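Local coordinates for CdiI immunity protein (Cupriavidus taiwanensis, PDB 5T87) that probably neutralises its cognate CdiA toxin by binding it in a complex, so protecting the cell from contact-dependent growth inhibition, at residues Trp44-Leu49 and Thr68-Leu73; Ser61-Ala66 and Gln96-Ala101; Glu87-Leu92 and Asp104-Leu109. All blocks are in the same frame, centred on the assembly; numbering follows the deposited sequence.

Contact 1: Trp44-Leu49 and Thr68-Leu73; sequences WAFKRL and TCVGHL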
loop_
_atom_site.group_PDB
_atom_site.type_symbol
_atom_site.label_atom_id
_atom_site.label_comp_id
_atom_site.label_asym_id
_atom_site.label_seq_id
_atom_site.Cartn_x
_atom_site.Cartn_y
_atom_site.Cartn_z
ATOM N N TRP A 44 -0.590 17.994 -2.091
ATOM C CA TRP A 44 0.816 17.904 -2.500
ATOM C C TRP A 44 1.231 16.461 -2.824
ATOM O O TRP A 44 1.867 16.199 -3.840
ATOM C CB TRP A 44 1.698 18.476 -1.393
ATOM C CG TRP A 44 3.101 18.660 -1.759
ATOM C CD1 TRP A 44 3.683 19.783 -2.283
ATOM C CD2 TRP A 44 4.139 17.695 -1.618
ATOM N NE1 TRP A 44 5.037 19.563 -2.481
ATOM C CE2 TRP A 44 5.337 18.291 -2.081
ATOM C CE3 TRP A 44 4.176 16.381 -1.143
ATOM C CZ2 TRP A 44 6.547 17.619 -2.079
ATOM C CZ3 TRP A 44 5.379 15.710 -1.146
ATOM C CH2 TRP A 44 6.553 16.330 -1.617
ATOM N N ALA A 45 0.853 15.537 -1.951
ATOM C CA ALA A 45 1.201 14.128 -2.113
ATOM C C ALA A 45 0.439 13.410 -3.237
ATOM O O ALA A 45 1.038 12.617 -3.970
ATOM C CB ALA A 45 0.990 13.397 -0.800
ATOM N N PHE A 46 -0.871 13.665 -3.345
ATOM C CA PHE A 46 -1.766 12.994 -4.318
ATOM C C PHE A 46 -1.322 13.350 -5.724
ATOM O O PHE A 46 -1.196 12.481 -6.566
ATOM C CB PHE A 46 -3.218 13.425 -4.056
ATOM C CG PHE A 46 -4.253 12.835 -4.981
ATOM C CD1 PHE A 46 -4.320 11.475 -5.217
ATOM C CD2 PHE A 46 -5.224 13.653 -5.553
ATOM C CE1 PHE A 46 -5.299 10.947 -6.043
ATOM C CE2 PHE A 46 -6.207 13.130 -6.396
ATOM C CZ PHE A 46 -6.255 11.773 -6.624
ATOM N N LYS A 47 -1.051 14.636 -5.941
ATOM C CA LYS A 47 -0.467 15.157 -7.191
ATOM C C LYS A 47 0.748 14.349 -7.660
ATOM O O LYS A 47 0.842 13.966 -8.825
ATOM C CB LYS A 47 -0.095 16.626 -6.982
ATOM C CG LYS A 47 0.745 17.273 -8.058
ATOM C CD LYS A 47 0.940 18.762 -7.779
ATOM C CE LYS A 47 2.232 19.259 -8.428
ATOM N NZ LYS A 47 2.622 20.655 -8.070
ATOM N N ARG A 48 1.661 14.070 -6.738
ATOM C CA ARG A 48 2.915 13.412 -7.085
ATOM C C ARG A 48 2.779 11.938 -7.362
ATOM O O ARG A 48 3.354 11.434 -8.337
ATOM C CB ARG A 48 3.973 13.672 -6.026
ATOM C CG ARG A 48 4.595 15.035 -6.217
ATOM C CD ARG A 48 5.180 15.605 -4.941
ATOM N NE ARG A 48 5.787 16.903 -5.224
ATOM C CZ ARG A 48 5.114 18.039 -5.411
ATOM N NH1 ARG A 48 3.792 18.075 -5.301
ATOM N NH2 ARG A 48 5.777 19.152 -5.687
ATOM N N LEU A 49 2.013 11.253 -6.522
ATOM C CA LEU A 49 1.667 9.846 -6.770
ATOM C C LEU A 49 0.953 9.607 -8.119
ATOM O O LEU A 49 1.258 8.642 -8.831
ATOM C CB LEU A 49 0.830 9.300 -5.614
ATOM C CG LEU A 49 1.560 9.234 -4.260
ATOM C CD1 LEU A 49 0.642 8.675 -3.186
ATOM C CD2 LEU A 49 2.828 8.397 -4.339
ATOM N N THR A 68 -1.018 1.850 -5.002
ATOM C CA THR A 68 -1.025 1.295 -3.653
ATOM C C THR A 68 -0.701 2.382 -2.623
ATOM O O THR A 68 -1.358 2.471 -1.588
ATOM C CB THR A 68 -0.062 0.079 -3.568
ATOM O OG1 THR A 68 -0.692 -1.045 -4.189
ATOM C CG2 THR A 68 0.297 -0.297 -2.131
ATOM N N CYS A 69 0.281 3.219 -2.931
ATOM C CA CYS A 69 0.605 4.373 -2.091
ATOM C C CYS A 69 -0.548 5.368 -1.932
ATOM O O CYS A 69 -0.724 5.947 -0.856
ATOM C CB CYS A 69 1.839 5.096 -2.623
ATOM S SG CYS A 69 3.348 4.203 -2.237
ATOM N N VAL A 70 -1.335 5.558 -2.988
ATOM C CA VAL A 70 -2.542 6.406 -2.885
ATOM C C VAL A 70 -3.513 5.778 -1.878
ATOM O O VAL A 70 -4.157 6.494 -1.092
ATOM C CB VAL A 70 -3.196 6.673 -4.272
ATOM C CG1 VAL A 70 -4.580 7.309 -4.149
ATOM C CG2 VAL A 70 -2.292 7.569 -5.115
ATOM N N GLY A 71 -3.571 4.443 -1.887
ATOM C CA GLY A 71 -4.308 3.675 -0.886
ATOM C C GLY A 71 -3.853 3.951 0.526
ATOM O O GLY A 71 -4.673 4.045 1.436
ATOM N N HIS A 72 -2.544 4.089 0.702
ATOM C CA HIS A 72 -1.975 4.373 2.013
ATOM C C HIS A 72 -2.316 5.763 2.478
ATOM O O HIS A 72 -2.687 5.941 3.643
ATOM C CB HIS A 72 -0.456 4.193 2.021
ATOM C CG HIS A 72 -0.027 2.791 1.779
ATOM N ND1 HIS A 72 -0.680 1.710 2.328
ATOM C CD2 HIS A 72 0.986 2.284 1.041
ATOM C CE1 HIS A 72 -0.086 0.595 1.945
ATOM N NE2 HIS A 72 0.923 0.916 1.157
ATOM N N LEU A 73 -2.190 6.747 1.590
ATOM C CA LEU A 73 -2.601 8.112 1.933
ATOM C C LEU A 73 -4.034 8.155 2.412
ATOM O O LEU A 73 -4.319 8.743 3.445
ATOM C CB LEU A 73 -2.486 9.039 0.749
ATOM C CG LEU A 73 -1.111 9.548 0.378
ATOM C CD1 LEU A 73 -1.272 10.612 -0.703
ATOM C CD2 LEU A 73 -0.410 10.130 1.593
#
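Helices 42-53 and 60-76 run nearly antiparallel where L49 meets V70: the axes of the two segments approach to 10.1 Å at 168°, and the CA atoms of L49 and V70 lie 6.7 Å apart. Branched and small apolar side chains fill the space between. L49 is central. Its CG stands anti to its own carbonyl carbon (chi1 -65°), on the side of the partner helix, and the branch beyond it divides the work: CD2 is 3.8 Å from C69 CB, while CD1 touches V70 and meets L73 CD1 tip to tip at 3.7 Å. L49 and V70 lie alongside each other and point opposite ways, with V70 CG2 3.6 Å from L49 CB. One turn away, A45 offers just a methyl, and the longer L73 reaches over to it, CD1 to CB 3.6 Å. These two helices, consecutive in the chain, form a helical hairpin in an all-helical domain. Helix 25-38 adds I35 against A45 and L33 and A36 against C69. At the other border V70 CG1 approaches the F46 ring obliquely, 4.2 Å from CE1; that ring stacks with W42 and meets F88 edge-to-face. Farther round helix 60-76, H72 NE2 is hydrogen-bonded to H46 NE2 of the CdiA toxin chain.

Contact 2: Ser61-Ala66 and Gln96-Ala101; sequences SLRSLA and QAVASA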
loop_
_atom_site.group_PDB
_atom_site.type_symbol
_atom_site.label_atom_id
_atom_site.label_comp_id
_atom_site.label_asym_id
_atom_site.label_seq_id
_atom_site.Cartn_x
_atom_site.Cartn_y
_atom_site.Cartn_z
ATOM N N SER A 61 5.542 -2.017 -12.440
ATOM C CA SER A 61 5.867 -2.151 -11.029
ATOM C C SER A 61 5.734 -0.829 -10.293
ATOM O O SER A 61 5.138 -0.781 -9.241
ATOM C CB SER A 61 7.289 -2.716 -10.851
ATOM O OG SER A 61 8.264 -1.854 -11.432
ATOM N N LEU A 62 6.275 0.239 -10.859
ATOM C CA LEU A 62 6.276 1.547 -10.198
ATOM C C LEU A 62 4.919 2.226 -10.211
ATOM O O LEU A 62 4.511 2.828 -9.208
ATOM C CB LEU A 62 7.324 2.480 -10.810
ATOM C CG LEU A 62 8.776 2.160 -10.439
ATOM C CD1 LEU A 62 9.704 3.195 -11.069
ATOM C CD2 LEU A 62 8.968 2.095 -8.914
ATOM N N ARG A 63 4.227 2.101 -11.335
ATOM C CA ARG A 63 2.896 2.675 -11.511
ATOM C C ARG A 63 1.923 2.033 -10.543
ATOM O O ARG A 63 1.141 2.714 -9.886
ATOM C CB ARG A 63 2.437 2.491 -12.953
ATOM C CG ARG A 63 3.319 3.256 -13.924
ATOM C CD ARG A 63 3.020 2.966 -15.374
ATOM N NE ARG A 63 1.713 3.478 -15.755
ATOM C CZ ARG A 63 0.718 2.770 -16.293
ATOM N NH1 ARG A 63 0.842 1.467 -16.562
ATOM N NH2 ARG A 63 -0.418 3.382 -16.581
ATOM N N SER A 64 2.013 0.720 -10.437
ATOM C CA SER A 64 1.184 -0.050 -9.527
ATOM C C SER A 64 1.459 0.306 -8.062
ATOM O O SER A 64 0.521 0.461 -7.263
ATOM C CB SER A 64 1.405 -1.547 -9.781
ATOM O OG SER A 64 0.362 -2.315 -9.209
ATOM N N LEU A 65 2.736 0.457 -7.720
ATOM C CA LEU A 65 3.118 0.837 -6.363
ATOM C C LEU A 65 2.540 2.216 -5.970
ATOM O O LEU A 65 2.027 2.415 -4.850
ATOM C CB LEU A 65 4.645 0.832 -6.212
ATOM C CG LEU A 65 5.164 1.337 -4.859
ATOM C CD1 LEU A 65 4.610 0.493 -3.734
ATOM C CD2 LEU A 65 6.677 1.383 -4.806
ATOM N N ALA A 66 2.630 3.160 -6.904
ATOM C CA ALA A 66 2.096 4.513 -6.694
ATOM C C ALA A 66 0.603 4.496 -6.368
ATOM O O ALA A 66 0.146 5.232 -5.483
ATOM C CB ALA A 66 2.370 5.382 -7.912
ATOM N N GLN A 96 -4.725 -3.009 -17.029
ATOM C CA GLN A 96 -4.266 -4.131 -16.197
ATOM C C GLN A 96 -3.002 -3.906 -15.388
ATOM O O GLN A 96 -2.864 -4.451 -14.294
ATOM C CB GLN A 96 -4.079 -5.371 -17.053
ATOM C CG GLN A 96 -5.364 -5.867 -17.675
ATOM C CD GLN A 96 -5.169 -7.181 -18.409
ATOM O OE1 GLN A 96 -4.038 -7.656 -18.593
ATOM N NE2 GLN A 96 -6.277 -7.781 -18.834
ATOM N N ALA A 97 -2.085 -3.117 -15.932
ATOM C CA ALA A 97 -0.851 -2.742 -15.240
ATOM C C ALA A 97 -1.095 -2.298 -13.791
ATOM O O ALA A 97 -0.302 -2.611 -12.890
ATOM C CB ALA A 97 -0.161 -1.627 -16.010
ATOM N N VAL A 98 -2.191 -1.566 -13.573
ATOM C CA VAL A 98 -2.510 -1.037 -12.239
ATOM C C VAL A 98 -3.816 -1.516 -11.611
ATOM O O VAL A 98 -4.024 -1.289 -10.418
ATOM C CB VAL A 98 -2.436 0.496 -12.236
ATOM C CG1 VAL A 98 -1.003 0.936 -12.510
ATOM C CG2 VAL A 98 -3.388 1.115 -13.261
ATOM N N ALA A 99 -4.654 -2.207 -12.383
ATOM C CA ALA A 99 -5.989 -2.619 -11.920
ATOM C C ALA A 99 -5.983 -3.247 -10.535
ATOM O O ALA A 99 -6.741 -2.851 -9.661
ATOM C CB ALA A 99 -6.632 -3.574 -12.916
ATOM N N SER A 100 -5.110 -4.211 -10.338
ATOM C CA SER A 100 -5.089 -4.975 -9.102
ATOM C C SER A 100 -4.835 -4.091 -7.848
ATOM O O SER A 100 -5.536 -4.206 -6.830
ATOM C CB SER A 100 -4.065 -6.106 -9.236
ATOM O OG SER A 100 -3.645 -6.553 -7.972
ATOM N N ALA A 101 -3.838 -3.218 -7.934
ATOM C CA ALA A 101 -3.541 -2.262 -6.870
ATOM C C ALA A 101 -4.654 -1.211 -6.712
ATOM O O ALA A 101 -4.896 -0.728 -5.600
ATOM C CB ALA A 101 -2.219 -1.560 -7.144
HETATM O O HOH W 1 -1.843 -3.741 -10.091
#
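S64 and V98 meet in a close, partly hydrated packing of two helices, 60-76 and 96-114, which are next-but-one in the chain and run in roughly the same direction. The segment axes come within 8.3 Å at a crossing angle of -32°, and the CA atoms of S64 and V98 are only 4.7 Å apart. Small residues suit such nearness. The side chain of S64 is short enough for its CB and OG to fit beside the other backbone, and A101 CB sits 3.4 Å from S64 OG, a methyl against a hydroxyl. V98 is bulkier than the alanines beside it: its CG1 packs against the backbone between R63 and S64, 3.7 Å from S64 N, and also lies over one face of the R63 guanidinium. The R63 chain bends at chi3 (68°), bringing NH1 to 3.3 Å from A97 CB; its NE makes a weak hydrogen bond to A53 O. Toward A101 a water molecule joins the two sides. It is 2.8 Å from S64 OG, the hydroxyl being turned away from its own backbone N (chi1 -163°). The same water accepts a hydrogen bond from A101 N at 3.0 Å and gives a weak one to A97 O. A97 and A101 are four residues apart, the spacing of a helical hydrogen bond, so the water stands in for that link. On the same helix S100 OG is hydrogen-bonded to T20 O of the CdiA toxin chain. With no direct hydrogen bond between the segments, their polar coupling runs through this water, which links S64 OG to A101 N and, weakly, to A97 O.

Contact 3: Glu87-Leu92 and Asp104-Leu109; sequences EFLLSL and DALDDL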
loop_
_atom_site.group_PDB
_atom_site.type_symbol
_atom_site.label_atom_id
_atom_site.label_comp_id
_atom_site.label_asym_id
_atom_site.label_seq_id
_atom_site.Cartn_x
_atom_site.Cartn_y
_atom_site.Cartn_z
ATOM N N GLU A 87 -12.592 8.940 -8.003
ATOM C CA GLU A 87 -12.621 9.077 -9.471
ATOM C C GLU A 87 -11.304 8.597 -10.072
ATOM O O GLU A 87 -11.297 7.924 -11.122
ATOM C CB GLU A 87 -12.933 10.524 -9.920
ATOM C CG GLU A 87 -14.436 10.803 -9.999
ATOM C CD GLU A 87 -14.835 12.280 -9.900
ATOM O OE1 GLU A 87 -14.176 13.151 -10.517
ATOM O OE2 GLU A 87 -15.840 12.566 -9.212
ATOM N N PHE A 88 -10.207 8.942 -9.392
ATOM C CA PHE A 88 -8.869 8.468 -9.756
ATOM C C PHE A 88 -8.755 6.936 -9.766
ATOM O O PHE A 88 -8.377 6.336 -10.773
ATOM C CB PHE A 88 -7.831 9.053 -8.811
ATOM C CG PHE A 88 -6.487 8.443 -8.962
ATOM C CD1 PHE A 88 -5.721 8.699 -10.094
ATOM C CD2 PHE A 88 -5.985 7.578 -7.991
ATOM C CE1 PHE A 88 -4.472 8.128 -10.250
ATOM C CE2 PHE A 88 -4.734 7.011 -8.136
ATOM C CZ PHE A 88 -3.976 7.289 -9.266
ATOM N N LEU A 89 -9.116 6.310 -8.657
ATOM C CA LEU A 89 -8.978 4.863 -8.553
ATOM C C LEU A 89 -9.922 4.123 -9.501
ATOM O O LEU A 89 -9.541 3.090 -10.075
ATOM C CB LEU A 89 -9.196 4.409 -7.114
ATOM C CG LEU A 89 -8.175 4.932 -6.098
ATOM C CD1 LEU A 89 -8.616 4.602 -4.679
ATOM C CD2 LEU A 89 -6.789 4.378 -6.373
ATOM N N LEU A 90 -11.136 4.648 -9.665
ATOM C CA LEU A 90 -12.099 4.062 -10.587
ATOM C C LEU A 90 -11.699 4.221 -12.048
ATOM O O LEU A 90 -12.041 3.371 -12.871
ATOM C CB LEU A 90 -13.477 4.682 -10.395
ATOM C CG LEU A 90 -14.253 4.304 -9.133
ATOM C CD1 LEU A 90 -15.546 5.116 -9.138
ATOM C CD2 LEU A 90 -14.542 2.807 -9.037
ATOM N N SER A 91 -10.995 5.305 -12.376
ATOM C CA SER A 91 -10.574 5.539 -13.758
ATOM C C SER A 91 -9.505 4.558 -14.235
ATOM O O SER A 91 -9.269 4.458 -15.439
ATOM C CB SER A 91 -10.089 6.977 -13.959
ATOM O OG SER A 91 -8.926 7.240 -13.210
ATOM N N LEU A 92 -8.884 3.832 -13.300
ATOM C CA LEU A 92 -7.854 2.823 -13.609
ATOM C C LEU A 92 -8.349 1.371 -13.727
ATOM O O LEU A 92 -7.616 0.512 -14.225
ATOM C CB LEU A 92 -6.772 2.862 -12.531
ATOM C CG LEU A 92 -6.166 4.227 -12.200
ATOM C CD1 LEU A 92 -5.322 4.139 -10.941
ATOM C CD2 LEU A 92 -5.363 4.784 -13.362
ATOM N N ASP A 104 -7.306 -2.737 -4.493
ATOM C CA ASP A 104 -6.886 -2.756 -3.084
ATOM C C ASP A 104 -6.773 -1.351 -2.485
ATOM O O ASP A 104 -6.923 -1.173 -1.274
ATOM C CB ASP A 104 -5.538 -3.462 -2.916
ATOM C CG ASP A 104 -5.571 -4.933 -3.323
ATOM O OD1 ASP A 104 -6.667 -5.529 -3.466
ATOM O OD2 ASP A 104 -4.470 -5.500 -3.488
ATOM N N ALA A 105 -6.465 -0.359 -3.317
ATOM C CA ALA A 105 -6.438 1.028 -2.863
ATOM C C ALA A 105 -7.872 1.496 -2.553
ATOM O O ALA A 105 -8.119 2.213 -1.579
ATOM C CB ALA A 105 -5.788 1.910 -3.911
ATOM N N LEU A 106 -8.802 1.048 -3.389
ATOM C CA LEU A 106 -10.226 1.295 -3.219
ATOM C C LEU A 106 -10.779 0.645 -1.935
ATOM O O LEU A 106 -11.564 1.263 -1.208
ATOM C CB LEU A 106 -10.965 0.763 -4.445
ATOM C CG LEU A 106 -12.240 1.449 -4.896
ATOM C CD1 LEU A 106 -11.996 2.935 -5.156
ATOM C CD2 LEU A 106 -12.738 0.738 -6.156
ATOM N N ASP A 107 -10.360 -0.598 -1.667
ATOM C CA ASP A 107 -10.597 -1.245 -0.368
ATOM C C ASP A 107 -10.152 -0.320 0.765
ATOM O O ASP A 107 -10.883 -0.140 1.727
ATOM C CB ASP A 107 -9.849 -2.593 -0.253
ATOM C CG ASP A 107 -10.543 -3.741 -1.002
ATOM O OD1 ASP A 107 -11.570 -3.494 -1.673
ATOM O OD2 ASP A 107 -10.056 -4.902 -0.913
ATOM N N ASP A 108 -8.961 0.269 0.629
ATOM C CA ASP A 108 -8.415 1.175 1.642
ATOM C C ASP A 108 -9.277 2.427 1.796
ATOM O O ASP A 108 -9.563 2.852 2.919
ATOM C CB ASP A 108 -6.940 1.538 1.340
ATOM C CG ASP A 108 -5.991 0.326 1.430
ATOM O OD1 ASP A 108 -6.466 -0.799 1.728
ATOM O OD2 ASP A 108 -4.766 0.499 1.214
ATOM N N LEU A 109 -9.717 2.986 0.671
ATOM C CA LEU A 109 -10.577 4.170 0.677
ATOM C C LEU A 109 -11.913 3.901 1.366
ATOM O O LEU A 109 -12.296 4.620 2.293
ATOM C CB LEU A 109 -10.835 4.663 -0.749
ATOM C CG LEU A 109 -11.477 6.047 -0.893
ATOM C CD1 LEU A 109 -10.601 7.123 -0.268
ATOM C CD2 LEU A 109 -11.762 6.374 -2.356
#
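L89 and L106 meet in the interface of a helical hairpin in which helix 82-91 turns back through a short connection into helix 96-114. The segment axes are 10.0 Å apart at closest and make 154° between their N-to-C directions. The CB of L89 is directed at the partner helix, with CG anti to the carbonyl carbon (chi1 -63°), and the two methyls straddle one turn: CD2 packs on A105 CB at 3.6 Å, while CD1 reaches the more distant L109 CD2 at 4.3 Å. A105 is small, so the leucine tip can settle close to the opposing helix. L106 runs beside L89 but the other way, bringing its CD1 to 3.7 Å from L89 CB. Its other methyl, CD2, meets L90 CD2 at 4.0 Å, the two leucines lying roughly perpendicular at the exposed border. V67 of helix 60-76 packs on L89 too. On helix 96-114 the acidic residues face the toxin: D108 forms salt bridges to R23 and R50 of the CdiA toxin chain, and D104 hydrogen-bonds to its S21. Apolar residues toward helix 82-91 and acidic ones toward the toxin are consistent with an antiparallel helical hairpin that also presents a binding face.

Helix 60-76 belongs to contacts 1 and 2 and helix 96-114 to contacts 2 and 3, so the three contacts tie helices 42-53, 60-76, 82-91 and 96-114 into one body. Contact 1 closes before contact 3 opens, whereas contact 2 alternates with both and bridges the two hairpins. Their centres lie 11 to 13 Å apart, and all three touch: T68 of contact 1 packs on A101 of contact 2, G71 on A105 and D108 of contact 3, and V98 of contact 2 on L92 of contact 3. Toxin partners are reached from H72, S100, D104 and D108, consistent with a packed helical scaffold presenting one binding surface.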